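Mandelate racemase/muconate lactonizing enzyme-like protein (Roseovarius sp. TM1035, PDB 3RCY) probably catalyses a magnesium-dependent isomerisation or dehydration of an acid sugar or related carboxylate, as members of the mandelate racemase branch of the enolase superfamily do. Local coordinates at residues A44-P48 with E49-A53; Q224-P228 with Y229-W233; A247-A250 with R251-I255; V257-G260 with E261-T265; A270-R274 with E275-A279. All blocks are in the same frame, centred on the assembly; numbering follows the deposited sequence.

Overall arrangement
Contact 1, partly buried, belongs to the N-terminal capping domain, where a loop enters helix 48-63 against a second subunit; its centre lies about 21 Å from that of contact 4. The other four lie in the barrel domain. Contact 4 is the buried one, at the C-terminal end of strand 257-259, and its chemistry is that of a metal site. Contacts 2, 3 and 5 are partly buried helix ends, where backbone N-H groups close the last turns. Contacts 2 and 3 meet through Glu227 and Arg254, contacts 3 and 5 where Ala247 and Ala250 pack on the backbone of Glu275 and Gly276, and Val257 of contact 4 bonds to Ala279 of contact 5.

Contact 1: A44-P48 with E49-A53; sequences ASVGP and EAMRA
Met51 reaches back over the loop that leads into helix 48-63, and its side chain can be followed outward from the backbone. Its CB lies 3.6 Å from both Gly47 O and Pro48 O. CG stays close to Gly47 O and comes within 3.8 Å of Val46 O. With chi2 at -45° the chain then curls, bringing SD to 3.9 Å from Val46 CG2; the two side chains cross at about a right angle. The end of Met51 leads away from the loop, and the side chain packs on Ala43 and on Thr90 of helix 89-110. The same methyl group of Val46 also packs on Ala50 CB at 3.7 Å, where a small side chain suits the close interface: Ala50 also packs on Ala53 of the second subunit.

Gly47 is the N-cap residue, and Pro48, with no N-H to offer, suits the first turn of the helix. Gly47 O accepts a 3.0 Å bond from Met51 N, and Pro48 O takes Arg52 N at 2.9 Å. In the conformer described here, one of two for Glu49, Arg52 NE bonds to Glu49 OE1 (3.1 Å, N-H...O angle 171°). OE1 lies in the guanidinium plane, but NE comes to its syn side 28° out of the carboxylate plane. The first turn thus has two faces: apolar contacts on the buried one, and a more exposed one that an i to i+3 salt bridge can span.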
loop_
_atom_site.group_PDB
_atom_site.type_symbol
_atom_site.label_atom_id
_atom_site.label_comp_id
_atom_site.label_asym_id
_atom_site.label_seq_id
_atom_site.Cartn_x
_atom_site.Cartn_y
_atom_site.Cartn_z
ATOM N N ALA A 44 -33.686 3.951 17.096
ATOM C CA ALA A 44 -34.523 2.867 17.622
ATOM C C ALA A 44 -33.735 1.708 18.224
ATOM O O ALA A 44 -34.237 0.589 18.273
ATOM C CB ALA A 44 -35.472 2.356 16.554
ATOM N N SER A 45 -32.524 1.965 18.708
ATOM C CA SER A 45 -31.797 0.932 19.462
ATOM C C SER A 45 -32.592 0.582 20.718
ATOM O O SER A 45 -32.602 -0.566 21.157
ATOM C CB SER A 45 -30.393 1.399 19.850
ATOM O OG SER A 45 -29.722 1.977 18.738
ATOM N N VAL A 46 -33.239 1.597 21.287
ATOM C CA VAL A 46 -34.161 1.438 22.412
ATOM C C VAL A 46 -35.494 2.073 21.999
ATOM O O VAL A 46 -35.535 2.867 21.055
ATOM C CB VAL A 46 -33.605 2.079 23.712
ATOM C CG1 VAL A 46 -32.409 1.283 24.233
ATOM C CG2 VAL A 46 -33.221 3.561 23.491
ATOM N N GLY A 47 -36.572 1.708 22.691
ATOM C CA GLY A 47 -37.916 2.166 22.356
ATOM C C GLY A 47 -38.171 3.651 22.582
ATOM O O GLY A 47 -37.326 4.359 23.153
ATOM N N PRO A 48 -39.346 4.132 22.133
ATOM C CA PRO A 48 -39.659 5.557 22.203
ATOM C C PRO A 48 -39.674 6.141 23.617
ATOM O O PRO A 48 -39.310 7.302 23.778
ATOM C CB PRO A 48 -41.045 5.653 21.538
ATOM C CG PRO A 48 -41.599 4.268 21.577
ATOM C CD PRO A 48 -40.400 3.382 21.424
ATOM N N GLU A 49 -40.046 5.362 24.632
ATOM C CA GLU A 49 -40.071 5.904 25.989
ATOM C C GLU A 49 -38.654 6.185 26.499
ATOM O O GLU A 49 -38.415 7.230 27.111
ATOM C CB GLU A 49 -40.888 5.022 26.938
ATOM C CG GLU A 49 -42.378 5.014 26.592
ATOM C CD GLU A 49 -42.920 6.414 26.332
ATOM O OE1 GLU A 49 -43.383 6.684 25.200
ATOM O OE2 GLU A 49 -42.867 7.253 27.258
ATOM N N ALA A 50 -37.717 5.281 26.210
ATOM C CA ALA A 50 -36.316 5.497 26.551
ATOM C C ALA A 50 -35.740 6.658 25.726
ATOM O O ALA A 50 -34.982 7.476 26.242
ATOM C CB ALA A 50 -35.505 4.227 26.331
ATOM N N MET A 51 -36.126 6.736 24.454
ATOM C CA MET A 51 -35.700 7.839 23.594
ATOM C C MET A 51 -36.167 9.206 24.099
ATOM O O MET A 51 -35.428 10.180 24.001
ATOM C CB MET A 51 -36.110 7.606 22.135
ATOM C CG MET A 51 -35.152 6.668 21.378
ATOM S SD MET A 51 -33.361 6.975 21.614
ATOM C CE MET A 51 -33.137 8.659 21.014
ATOM N N ARG A 52 -37.371 9.268 24.670
ATOM C CA ARG A 52 -37.848 10.503 25.305
ATOM C C ARG A 52 -36.873 11.009 26.367
ATOM O O ARG A 52 -36.513 12.188 26.379
ATOM C CB ARG A 52 -39.215 10.306 25.956
ATOM C CG ARG A 52 -40.394 10.454 25.042
ATOM C CD ARG A 52 -41.710 10.363 25.847
ATOM N NE ARG A 52 -42.760 9.756 25.036
ATOM C CZ ARG A 52 -43.595 10.435 24.254
ATOM N NH1 ARG A 52 -43.525 11.764 24.180
ATOM N NH2 ARG A 52 -44.514 9.778 23.555
ATOM N N ALA A 53 -36.454 10.111 27.256
ATOM C CA ALA A 53 -35.534 10.475 28.330
ATOM C C ALA A 53 -34.189 10.940 27.759
ATOM O O ALA A 53 -33.613 11.903 28.252
ATOM C CB ALA A 53 -35.346 9.316 29.306
#

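Contact 2: Q224-P228 with Y229-W233; sequences QAIEP and YSPLW
A chi1 of -55° sets the ring of Tyr229 beside its own backbone N, and chi2 of -79° turns one face of that ring onto Pro228. Pro228 CB lies 4.1 Å above the ring plane, displaced toward the rim, while the edge of the ring faces the carbonyl oxygens of the last helical residues, with CD2 3.6 Å from Ile226 O. A tyrosine fits here because its flat ring can also lie against helix 183-200, on Val190, Cys193 and Arg194.

Helix 216-226 runs out in a short 3-10 segment. Tyr229 N donates to Ile226 O at 3.2 Å and Ser230 N to Glu227 O at 3.1 Å. Ser230 takes a positive phi of 50°, and Pro231 points back toward the helix end: its CD touches Ile226 O at 3.3 Å and its CG meets Ile226 CD1, in a buried patch shared with Ile255.

Glu227 OE2 accepts from Arg254 N of its own chain and forms a salt bridge with Arg254 of the fourth subunit, and Ser230 OG bonds to Arg221 of the third. The turn therefore combines an apolar inner side, leading into strand 233-235, with polar groups that bond within the chain and across subunit interfaces.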
loop_
_atom_site.group_PDB
_atom_site.type_symbol
_atom_site.label_atom_id
_atom_site.label_comp_id
_atom_site.label_asym_id
_atom_site.label_seq_id
_atom_site.Cartn_x
_atom_site.Cartn_y
_atom_site.Cartn_z
ATOM N N GLN A 224 -22.732 -10.029 -8.414
ATOM C CA GLN A 224 -22.332 -10.411 -9.763
ATOM C C GLN A 224 -23.510 -10.927 -10.610
ATOM O O GLN A 224 -23.551 -10.704 -11.820
ATOM C CB GLN A 224 -21.151 -11.400 -9.740
ATOM C CG GLN A 224 -21.483 -12.824 -9.313
ATOM C CD GLN A 224 -20.233 -13.680 -9.153
ATOM O OE1 GLN A 224 -19.916 -14.507 -10.012
ATOM N NE2 GLN A 224 -19.506 -13.466 -8.058
ATOM N N ALA A 225 -24.477 -11.572 -9.952
ATOM C CA ALA A 225 -25.661 -12.122 -10.618
ATOM C C ALA A 225 -26.599 -11.053 -11.186
ATOM O O ALA A 225 -27.248 -11.275 -12.202
ATOM C CB ALA A 225 -26.423 -13.043 -9.666
ATOM N N ILE A 226 -26.660 -9.894 -10.535
ATOM C CA ILE A 226 -27.589 -8.839 -10.943
ATOM C C ILE A 226 -26.925 -7.761 -11.818
ATOM O O ILE A 226 -27.606 -6.884 -12.345
ATOM C CB ILE A 226 -28.325 -8.202 -9.719
ATOM C CG1 ILE A 226 -27.330 -7.538 -8.757
ATOM C CG2 ILE A 226 -29.176 -9.260 -8.991
ATOM C CD1 ILE A 226 -27.961 -6.533 -7.776
ATOM N N GLU A 227 -25.602 -7.841 -11.974
ATOM C CA GLU A 227 -24.854 -6.946 -12.886
ATOM C C GLU A 227 -25.463 -6.736 -14.288
ATOM O O GLU A 227 -25.488 -5.604 -14.763
ATOM C CB GLU A 227 -23.389 -7.384 -13.019
ATOM C CG GLU A 227 -22.526 -6.913 -11.861
ATOM C CD GLU A 227 -21.152 -7.553 -11.827
ATOM O OE1 GLU A 227 -20.715 -8.163 -12.830
ATOM O OE2 GLU A 227 -20.493 -7.413 -10.780
ATOM N N PRO A 228 -25.950 -7.815 -14.950
ATOM C CA PRO A 228 -26.461 -7.635 -16.323
ATOM C C PRO A 228 -27.655 -6.678 -16.471
ATOM O O PRO A 228 -27.965 -6.270 -17.591
ATOM C CB PRO A 228 -26.874 -9.057 -16.737
ATOM C CG PRO A 228 -26.056 -9.952 -15.862
ATOM C CD PRO A 228 -25.988 -9.233 -14.549
ATOM N N TYR A 229 -28.306 -6.316 -15.366
ATOM C CA TYR A 229 -29.506 -5.476 -15.433
ATOM C C TYR A 229 -29.191 -4.010 -15.193
ATOM O O TYR A 229 -30.098 -3.167 -15.127
ATOM C CB TYR A 229 -30.607 -6.037 -14.516
ATOM C CG TYR A 229 -30.843 -7.467 -14.899
ATOM C CD1 TYR A 229 -31.625 -7.788 -16.016
ATOM C CD2 TYR A 229 -30.190 -8.499 -14.227
ATOM C CE1 TYR A 229 -31.791 -9.114 -16.414
ATOM C CE2 TYR A 229 -30.355 -9.817 -14.612
ATOM C CZ TYR A 229 -31.154 -10.115 -15.703
ATOM O OH TYR A 229 -31.300 -11.426 -16.079
ATOM N N SER A 230 -27.891 -3.727 -15.086
ATOM C CA SER A 230 -27.369 -2.382 -14.884
ATOM C C SER A 230 -28.059 -1.615 -13.731
ATOM O O SER A 230 -28.508 -0.478 -13.914
ATOM C CB SER A 230 -27.419 -1.584 -16.204
ATOM O OG SER A 230 -26.772 -0.330 -16.038
ATOM N N PRO A 231 -28.148 -2.234 -12.539
ATOM C CA PRO A 231 -28.706 -1.466 -11.416
ATOM C C PRO A 231 -27.853 -0.230 -11.108
ATOM O O PRO A 231 -26.623 -0.285 -11.205
ATOM C CB PRO A 231 -28.656 -2.455 -10.251
ATOM C CG PRO A 231 -27.619 -3.458 -10.631
ATOM C CD PRO A 231 -27.668 -3.567 -12.118
ATOM N N LEU A 232 -28.502 0.875 -10.766
ATOM C CA LEU A 232 -27.795 2.127 -10.495
ATOM C C LEU A 232 -26.960 2.042 -9.213
ATOM O O LEU A 232 -25.869 2.601 -9.144
ATOM C CB LEU A 232 -28.770 3.313 -10.458
ATOM C CG LEU A 232 -28.186 4.727 -10.288
ATOM C CD1 LEU A 232 -29.090 5.752 -10.907
ATOM C CD2 LEU A 232 -27.957 5.072 -8.805
ATOM N N TRP A 233 -27.486 1.363 -8.194
ATOM C CA TRP A 233 -26.708 1.110 -6.985
ATOM C C TRP A 233 -27.060 -0.211 -6.310
ATOM O O TRP A 233 -28.103 -0.800 -6.579
ATOM C CB TRP A 233 -26.746 2.289 -5.980
ATOM C CG TRP A 233 -28.006 2.463 -5.130
ATOM C CD1 TRP A 233 -28.652 1.510 -4.377
ATOM C CD2 TRP A 233 -28.713 3.693 -4.902
ATOM N NE1 TRP A 233 -29.734 2.072 -3.723
ATOM C CE2 TRP A 233 -29.788 3.409 -4.027
ATOM C CE3 TRP A 233 -28.546 5.007 -5.361
ATOM C CZ2 TRP A 233 -30.696 4.391 -3.609
ATOM C CZ3 TRP A 233 -29.453 5.987 -4.942
ATOM C CH2 TRP A 233 -30.510 5.668 -4.074
#

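Contact 3: A247-A250 with R251-I255; sequences AQVA and RAVRI
Arg251 folds its side chain back along helix 243-252, the helix of a beta-alpha-beta unit in the barrel domain, and covers Ala247 and Gln248 one turn earlier. Its N donates to Ala247 O at 3.0 Å. The chain bends at chi3 (-65°), which lays one guanidinium face over that same carbonyl oxygen, 3.6 Å from the plane and offset toward the rim. NH1 approaches Ala247 CB, and NH2 comes to 3.5 Å from Gln248 CG. The Gln248 amide is inclined by only 28° to the guanidinium plane, and a long polar pair of this kind suits the outer side of a helix.

Ala252 closes the last turn with a bifurcated (three-centre) bond: its N reaches both Gln248 O and Val249 O, weakly in each case. It has a small side chain where the helix lies against Ile220 of helix 216-226. Val253 is the first residue to leave helical angles, yet its N still makes a weak bond to Val249 O. Its CG2 sits close over that oxygen at 3.2 Å and meets Val249 CG1, so the two branched side chains form an apolar pair facing Tyr234 of strand 233-235. Arg254 NH2 bonds to Ala252 O of the third subunit, while Ile255 packs on the same Tyr234. A water joins the end of the helix to the chain beyond it, lying 2.7 Å from Ala250 O and 2.7 Å from Ile255 O.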
loop_
_atom_site.group_PDB
_atom_site.type_symbol
_atom_site.label_atom_id
_atom_site.label_comp_id
_atom_site.label_asym_id
_atom_site.label_seq_id
_atom_site.Cartn_x
_atom_site.Cartn_y
_atom_site.Cartn_z
ATOM N N ALA A 247 -15.744 -2.194 1.252
ATOM C CA ALA A 247 -14.827 -1.817 0.179
ATOM C C ALA A 247 -14.440 -3.037 -0.651
ATOM O O ALA A 247 -14.241 -2.920 -1.859
ATOM C CB ALA A 247 -13.591 -1.123 0.735
ATOM N N GLN A 248 -14.334 -4.201 -0.002
ATOM C CA GLN A 248 -14.091 -5.449 -0.723
ATOM C C GLN A 248 -15.217 -5.755 -1.707
ATOM O O GLN A 248 -14.951 -6.133 -2.855
ATOM C CB GLN A 248 -13.908 -6.619 0.234
ATOM C CG GLN A 248 -12.549 -6.687 0.907
ATOM C CD GLN A 248 -12.472 -7.837 1.888
ATOM O OE1 GLN A 248 -13.014 -7.769 2.997
ATOM N NE2 GLN A 248 -11.805 -8.911 1.481
ATOM N N VAL A 249 -16.467 -5.602 -1.258
ATOM C CA VAL A 249 -17.620 -5.766 -2.149
ATOM C C VAL A 249 -17.542 -4.742 -3.296
ATOM O O VAL A 249 -17.682 -5.101 -4.472
ATOM C CB VAL A 249 -18.967 -5.640 -1.395
ATOM C CG1 VAL A 249 -20.136 -5.798 -2.361
ATOM C CG2 VAL A 249 -19.061 -6.675 -0.283
ATOM N N ALA A 250 -17.289 -3.481 -2.949
ATOM C CA ALA A 250 -17.228 -2.408 -3.936
ATOM C C ALA A 250 -16.213 -2.686 -5.051
ATOM O O ALA A 250 -16.496 -2.429 -6.218
ATOM C CB ALA A 250 -16.946 -1.066 -3.262
ATOM N N ARG A 251 -15.049 -3.227 -4.687
ATOM C CA ARG A 251 -14.000 -3.544 -5.673
ATOM C C ARG A 251 -14.331 -4.768 -6.533
ATOM O O ARG A 251 -13.842 -4.885 -7.656
ATOM C CB ARG A 251 -12.653 -3.777 -4.974
ATOM C CG ARG A 251 -12.016 -2.520 -4.376
ATOM C CD ARG A 251 -10.579 -2.783 -3.926
ATOM N NE ARG A 251 -10.490 -3.737 -2.817
ATOM C CZ ARG A 251 -10.537 -3.396 -1.527
ATOM N NH1 ARG A 251 -10.693 -2.121 -1.174
ATOM N NH2 ARG A 251 -10.439 -4.330 -0.591
ATOM N N ALA A 252 -15.151 -5.671 -5.997
ATOM C CA ALA A 252 -15.431 -6.959 -6.638
ATOM C C ALA A 252 -16.753 -7.030 -7.412
ATOM O O ALA A 252 -17.003 -8.012 -8.107
ATOM C CB ALA A 252 -15.363 -8.093 -5.604
ATOM N N VAL A 253 -17.595 -6.008 -7.293
ATOM C CA VAL A 253 -18.841 -5.960 -8.073
ATOM C C VAL A 253 -18.844 -4.716 -8.979
ATOM O O VAL A 253 -18.267 -3.691 -8.625
ATOM C CB VAL A 253 -20.114 -6.024 -7.169
ATOM C CG1 VAL A 253 -20.099 -7.286 -6.280
ATOM C CG2 VAL A 253 -20.249 -4.765 -6.319
ATOM N N ARG A 254 -19.478 -4.814 -10.145
ATOM C CA ARG A 254 -19.417 -3.727 -11.141
ATOM C C ARG A 254 -20.516 -2.666 -10.944
ATOM O O ARG A 254 -20.665 -1.739 -11.757
ATOM C CB ARG A 254 -19.436 -4.294 -12.571
ATOM C CG ARG A 254 -18.427 -5.425 -12.820
ATOM C CD ARG A 254 -18.099 -5.560 -14.305
ATOM N NE ARG A 254 -17.199 -4.484 -14.722
ATOM C CZ ARG A 254 -16.799 -4.258 -15.969
ATOM N NH1 ARG A 254 -17.217 -5.033 -16.964
ATOM N NH2 ARG A 254 -15.968 -3.247 -16.218
ATOM N N ILE A 255 -21.246 -2.792 -9.840
ATOM C CA ILE A 255 -22.342 -1.899 -9.467
ATOM C C ILE A 255 -21.865 -0.931 -8.374
ATOM O O ILE A 255 -21.176 -1.350 -7.448
ATOM C CB ILE A 255 -23.526 -2.717 -8.875
ATOM C CG1 ILE A 255 -23.835 -3.950 -9.733
ATOM C CG2 ILE A 255 -24.781 -1.847 -8.678
ATOM C CD1 ILE A 255 -24.635 -5.039 -8.975
HETATM O O HOH W 1 -18.547 -0.859 -6.819
#

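Contact 4: V257-G260 with E261-T265; sequences VATG and ERLTT. With MG (magnesium ion), chain I; RIB (alpha-D-ribofuranose), chain M.
The loop at the C-terminal end of strand 257-259 carries a ligand of the magnesium ion, in the place where enolase-superfamily barrels hold their metal. It begins with a type I beta turn from Gly260 to Leu263, closed by Leu263 N on Gly260 O at 3.0 Å. Gly260 has a phi of 148°, at which a side chain would be jammed against the preceding carbonyl oxygen; glycine is what this corner requires.

Glu261 follows at once. Its CG lies between the backbone N and the carbonyl carbon (chi1 77°), and the chain runs on extended from there, carrying the carboxylate away from the turn to the metal. OE1 binds magnesium at 2.2 Å, while OE2 accepts a 2.5 Å hydrogen bond from one of the ion's four waters, so a single carboxylate holds both the ion and part of its hydration shell. Glu235 supplies the remaining ligand. Arg262 leaves the turn for a salt bridge with Glu236 and a cation-pi contact with Phe83 of the second subunit.

Leu263 turns inward: its CB packs on Gly260 O, and its apolar branches suit a site between Thr259, Val272 and the bound sugar. A water lies 2.9 Å from Gly260 O and 2.7 Å from Leu263 O, linking the two ends of the turn. CD2 of Leu263 comes to 3.5 Å from O2 of the ribofuranose.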
loop_
_atom_site.group_PDB
_atom_site.type_symbol
_atom_site.label_atom_id
_atom_site.label_comp_id
_atom_site.label_asym_id
_atom_site.label_seq_id
_atom_site.Cartn_x
_atom_site.Cartn_y
_atom_site.Cartn_z
ATOM N N VAL A 257 -21.747 1.025 -5.031
ATOM C CA VAL A 257 -22.241 0.684 -3.700
ATOM C C VAL A 257 -22.754 1.952 -3.019
ATOM O O VAL A 257 -22.116 3.007 -3.094
ATOM C CB VAL A 257 -21.158 -0.032 -2.856
ATOM C CG1 VAL A 257 -21.601 -0.192 -1.384
ATOM C CG2 VAL A 257 -20.829 -1.402 -3.479
ATOM N N ALA A 258 -23.931 1.840 -2.409
ATOM C CA ALA A 258 -24.552 2.932 -1.676
ATOM C C ALA A 258 -24.711 2.498 -0.235
ATOM O O ALA A 258 -25.058 1.348 0.042
ATOM C CB ALA A 258 -25.921 3.284 -2.275
ATOM N N THR A 259 -24.459 3.413 0.690
ATOM C CA THR A 259 -24.662 3.109 2.096
ATOM C C THR A 259 -24.793 4.387 2.917
ATOM O O THR A 259 -24.480 5.480 2.432
ATOM C CB THR A 259 -23.511 2.223 2.662
ATOM O OG1 THR A 259 -23.992 1.493 3.795
ATOM C CG2 THR A 259 -22.281 3.070 3.057
ATOM N N GLY A 260 -25.266 4.245 4.152
ATOM C CA GLY A 260 -25.158 5.330 5.120
ATOM C C GLY A 260 -26.269 5.443 6.143
ATOM O O GLY A 260 -26.119 6.153 7.145
ATOM N N GLU A 261 -27.387 4.757 5.912
ATOM C CA GLU A 261 -28.562 4.976 6.760
ATOM C C GLU A 261 -28.358 4.578 8.221
ATOM O O GLU A 261 -29.065 5.068 9.095
ATOM C CB GLU A 261 -29.796 4.282 6.193
ATOM C CG GLU A 261 -29.834 2.779 6.422
ATOM C CD GLU A 261 -30.955 2.136 5.638
ATOM O OE1 GLU A 261 -30.878 2.152 4.385
ATOM O OE2 GLU A 261 -31.920 1.639 6.268
ATOM N N ARG A 262 -27.389 3.702 8.480
ATOM C CA ARG A 262 -27.119 3.238 9.841
ATOM C C ARG A 262 -25.817 3.810 10.397
ATOM O O ARG A 262 -25.337 3.393 11.459
ATOM C CB ARG A 262 -27.130 1.712 9.882
ATOM C CG ARG A 262 -28.543 1.155 9.682
ATOM C CD ARG A 262 -28.588 -0.331 9.863
ATOM N NE ARG A 262 -28.275 -1.040 8.630
ATOM C CZ ARG A 262 -28.111 -2.357 8.549
ATOM N NH1 ARG A 262 -28.211 -3.117 9.638
ATOM N NH2 ARG A 262 -27.863 -2.918 7.375
ATOM N N LEU A 263 -25.258 4.780 9.671
ATOM C CA LEU A 263 -24.013 5.440 10.064
ATOM C C LEU A 263 -24.293 6.807 10.671
ATOM O O LEU A 263 -25.367 7.394 10.454
ATOM C CB LEU A 263 -23.064 5.579 8.855
ATOM C CG LEU A 263 -22.636 4.279 8.168
ATOM C CD1 LEU A 263 -21.533 4.561 7.118
ATOM C CD2 LEU A 263 -22.157 3.207 9.174
ATOM N N THR A 264 -23.329 7.330 11.422
ATOM C CA THR A 264 -23.551 8.600 12.080
ATOM C C THR A 264 -22.300 9.456 12.213
ATOM O O THR A 264 -21.238 8.964 12.614
ATOM C CB THR A 264 -24.237 8.415 13.461
ATOM O OG1 THR A 264 -24.519 9.698 14.020
ATOM C CG2 THR A 264 -23.359 7.613 14.420
ATOM N N THR A 265 -22.481 10.748 11.924
ATOM C CA THR A 265 -21.435 11.796 11.923
ATOM C C THR A 265 -20.394 11.607 10.827
ATOM O O THR A 265 -20.206 10.506 10.301
ATOM C CB THR A 265 -20.663 11.985 13.276
ATOM O OG1 THR A 265 -19.601 11.027 13.361
ATOM C CG2 THR A 265 -21.578 11.902 14.520
HETATM MG MG MG I . -31.993 1.116 2.834
HETATM O O5 RIB M . -16.906 -0.385 13.830
HETATM C C5 RIB M . -16.424 0.600 12.911
HETATM C C4 RIB M . -17.552 1.579 12.639
HETATM O O4 RIB M . -17.423 2.131 11.330
HETATM C C3 RIB M . -18.896 0.884 12.658
HETATM O O3 RIB M . -19.523 1.079 13.913
HETATM C C2 RIB M . -19.711 1.573 11.602
HETATM O O2 RIB M . -20.566 2.536 12.211
HETATM C C1 RIB M . -18.706 2.276 10.713
HETATM O O1 RIB M . -18.717 1.683 9.408
HETATM O O HOH W 2 -25.442 2.281 6.618
HETATM O O HOH W 3 -27.577 7.836 8.997
HETATM O O HOH W 4 -33.099 0.184 4.623
HETATM O O HOH W 5 -32.841 -0.304 1.336
HETATM O O HOH W 6 -33.842 2.520 2.509
HETATM O O HOH W 7 -30.723 -0.727 3.452
#

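Contact 5: A270-R274 with E275-A279; sequences APVLR and EGAAA
Val272 and Ala278 face each other across the end of helix 266-274. A chi1 of 167° places CG1 of the valine beside its carbonyl carbon, and from there the methyl reaches Ala278 CB at 3.7 Å and Ala277 CB at 4.1 Å. The two alanines are small enough for the chain to fold back tightly under the last turn; Ala277 CB also sits over Val272 O and also packs on Met246 and Ala247 of helix 243-252. Leu273 sends CD2 toward Ala278 O from the neighbouring position.

The backbone makes a Schellman motif. Gly276, with a phi of 70°, supplies the reversal, a conformation that glycine adopts easily. Ala277 N to Val272 O (2.9 Å) is the i to i+5 bond of the motif, and Gly276 N to Leu273 O its i to i+3 bond. Glu275 N completes the turn on Pro271 O at 2.9 Å, and its CB and CG rest against that same oxygen.

Arg274 and Glu275 diverge on the outer side. Their charged atoms do not meet; a water accepts from Arg274 NH2 and donates to Glu275 OE2 at 2.7 Å. In the fifth subunit, Arg274 bonds through NE to Tyr304 OH and through NH1 to Val303 O, with a cation-pi contact to Tyr304. The helix end thus divides by chemistry: aliphatic carbon on the barrel side, charge bridged by water on the other, with the arginine given over to a subunit interface.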
loop_
_atom_site.group_PDB
_atom_site.type_symbol
_atom_site.label_atom_id
_atom_site.label_comp_id
_atom_site.label_asym_id
_atom_site.label_seq_id
_atom_site.Cartn_x
_atom_site.Cartn_y
_atom_site.Cartn_z
ATOM N N ALA A 270 -16.469 9.681 6.670
ATOM C CA ALA A 270 -15.141 9.924 6.106
ATOM C C ALA A 270 -14.381 8.635 5.732
ATOM O O ALA A 270 -13.878 8.533 4.611
ATOM C CB ALA A 270 -14.305 10.815 7.036
ATOM N N PRO A 271 -14.291 7.655 6.657
ATOM C CA PRO A 271 -13.621 6.395 6.313
ATOM C C PRO A 271 -14.297 5.604 5.184
ATOM O O PRO A 271 -13.604 4.947 4.408
ATOM C CB PRO A 271 -13.672 5.597 7.621
ATOM C CG PRO A 271 -13.744 6.640 8.688
ATOM C CD PRO A 271 -14.617 7.709 8.096
ATOM N N VAL A 272 -15.623 5.668 5.095
ATOM C CA VAL A 272 -16.359 5.022 4.002
ATOM C C VAL A 272 -15.865 5.548 2.646
ATOM O O VAL A 272 -15.611 4.771 1.724
ATOM C CB VAL A 272 -17.885 5.223 4.160
ATOM C CG1 VAL A 272 -18.636 4.837 2.887
ATOM C CG2 VAL A 272 -18.416 4.413 5.363
ATOM N N LEU A 273 -15.708 6.866 2.545
ATOM C CA LEU A 273 -15.166 7.488 1.342
ATOM C C LEU A 273 -13.692 7.139 1.138
ATOM O O LEU A 273 -13.294 6.646 0.078
ATOM C CB LEU A 273 -15.364 9.011 1.382
ATOM C CG LEU A 273 -16.800 9.560 1.308
ATOM C CD1 LEU A 273 -16.849 11.046 1.710
ATOM C CD2 LEU A 273 -17.439 9.343 -0.085
ATOM N N ARG A 274 -12.888 7.373 2.170
ATOM C CA ARG A 274 -11.441 7.192 2.084
ATOM C C ARG A 274 -11.058 5.760 1.684
ATOM O O ARG A 274 -10.100 5.558 0.938
ATOM C CB ARG A 274 -10.792 7.576 3.422
ATOM C CG ARG A 274 -9.290 7.800 3.372
ATOM C CD ARG A 274 -8.759 8.041 4.773
ATOM N NE ARG A 274 -9.226 9.310 5.330
ATOM C CZ ARG A 274 -9.672 9.475 6.571
ATOM N NH1 ARG A 274 -10.068 10.677 6.978
ATOM N NH2 ARG A 274 -9.749 8.444 7.413
ATOM N N GLU A 275 -11.806 4.773 2.176
ATOM C CA GLU A 275 -11.515 3.375 1.843
ATOM C C GLU A 275 -12.186 2.890 0.545
ATOM O O GLU A 275 -11.967 1.760 0.113
ATOM C CB GLU A 275 -11.862 2.444 3.023
ATOM C CG GLU A 275 -11.136 2.770 4.335
ATOM C CD GLU A 275 -9.611 2.842 4.198
ATOM O OE1 GLU A 275 -9.008 1.948 3.550
ATOM O OE2 GLU A 275 -9.011 3.797 4.747
ATOM N N GLY A 276 -12.990 3.747 -0.077
ATOM C CA GLY A 276 -13.705 3.380 -1.299
ATOM C C GLY A 276 -14.817 2.369 -1.069
ATOM O O GLY A 276 -15.137 1.576 -1.961
ATOM N N ALA A 277 -15.412 2.400 0.124
ATOM C CA ALA A 277 -16.464 1.448 0.487
ATOM C C ALA A 277 -17.797 1.755 -0.185
ATOM O O ALA A 277 -18.593 0.845 -0.440
ATOM C CB ALA A 277 -16.630 1.389 1.992
ATOM N N ALA A 278 -18.042 3.036 -0.457
ATOM C CA ALA A 278 -19.266 3.452 -1.133
ATOM C C ALA A 278 -19.053 4.682 -2.003
ATOM O O ALA A 278 -18.262 5.573 -1.668
ATOM C CB ALA A 278 -20.391 3.709 -0.124
ATOM N N ALA A 279 -19.796 4.724 -3.106
ATOM C CA ALA A 279 -19.781 5.846 -4.038
ATOM C C ALA A 279 -20.952 6.792 -3.776
ATOM O O ALA A 279 -20.947 7.940 -4.215
ATOM C CB ALA A 279 -19.851 5.320 -5.466
HETATM O O HOH W 8 -10.081 5.219 6.795
#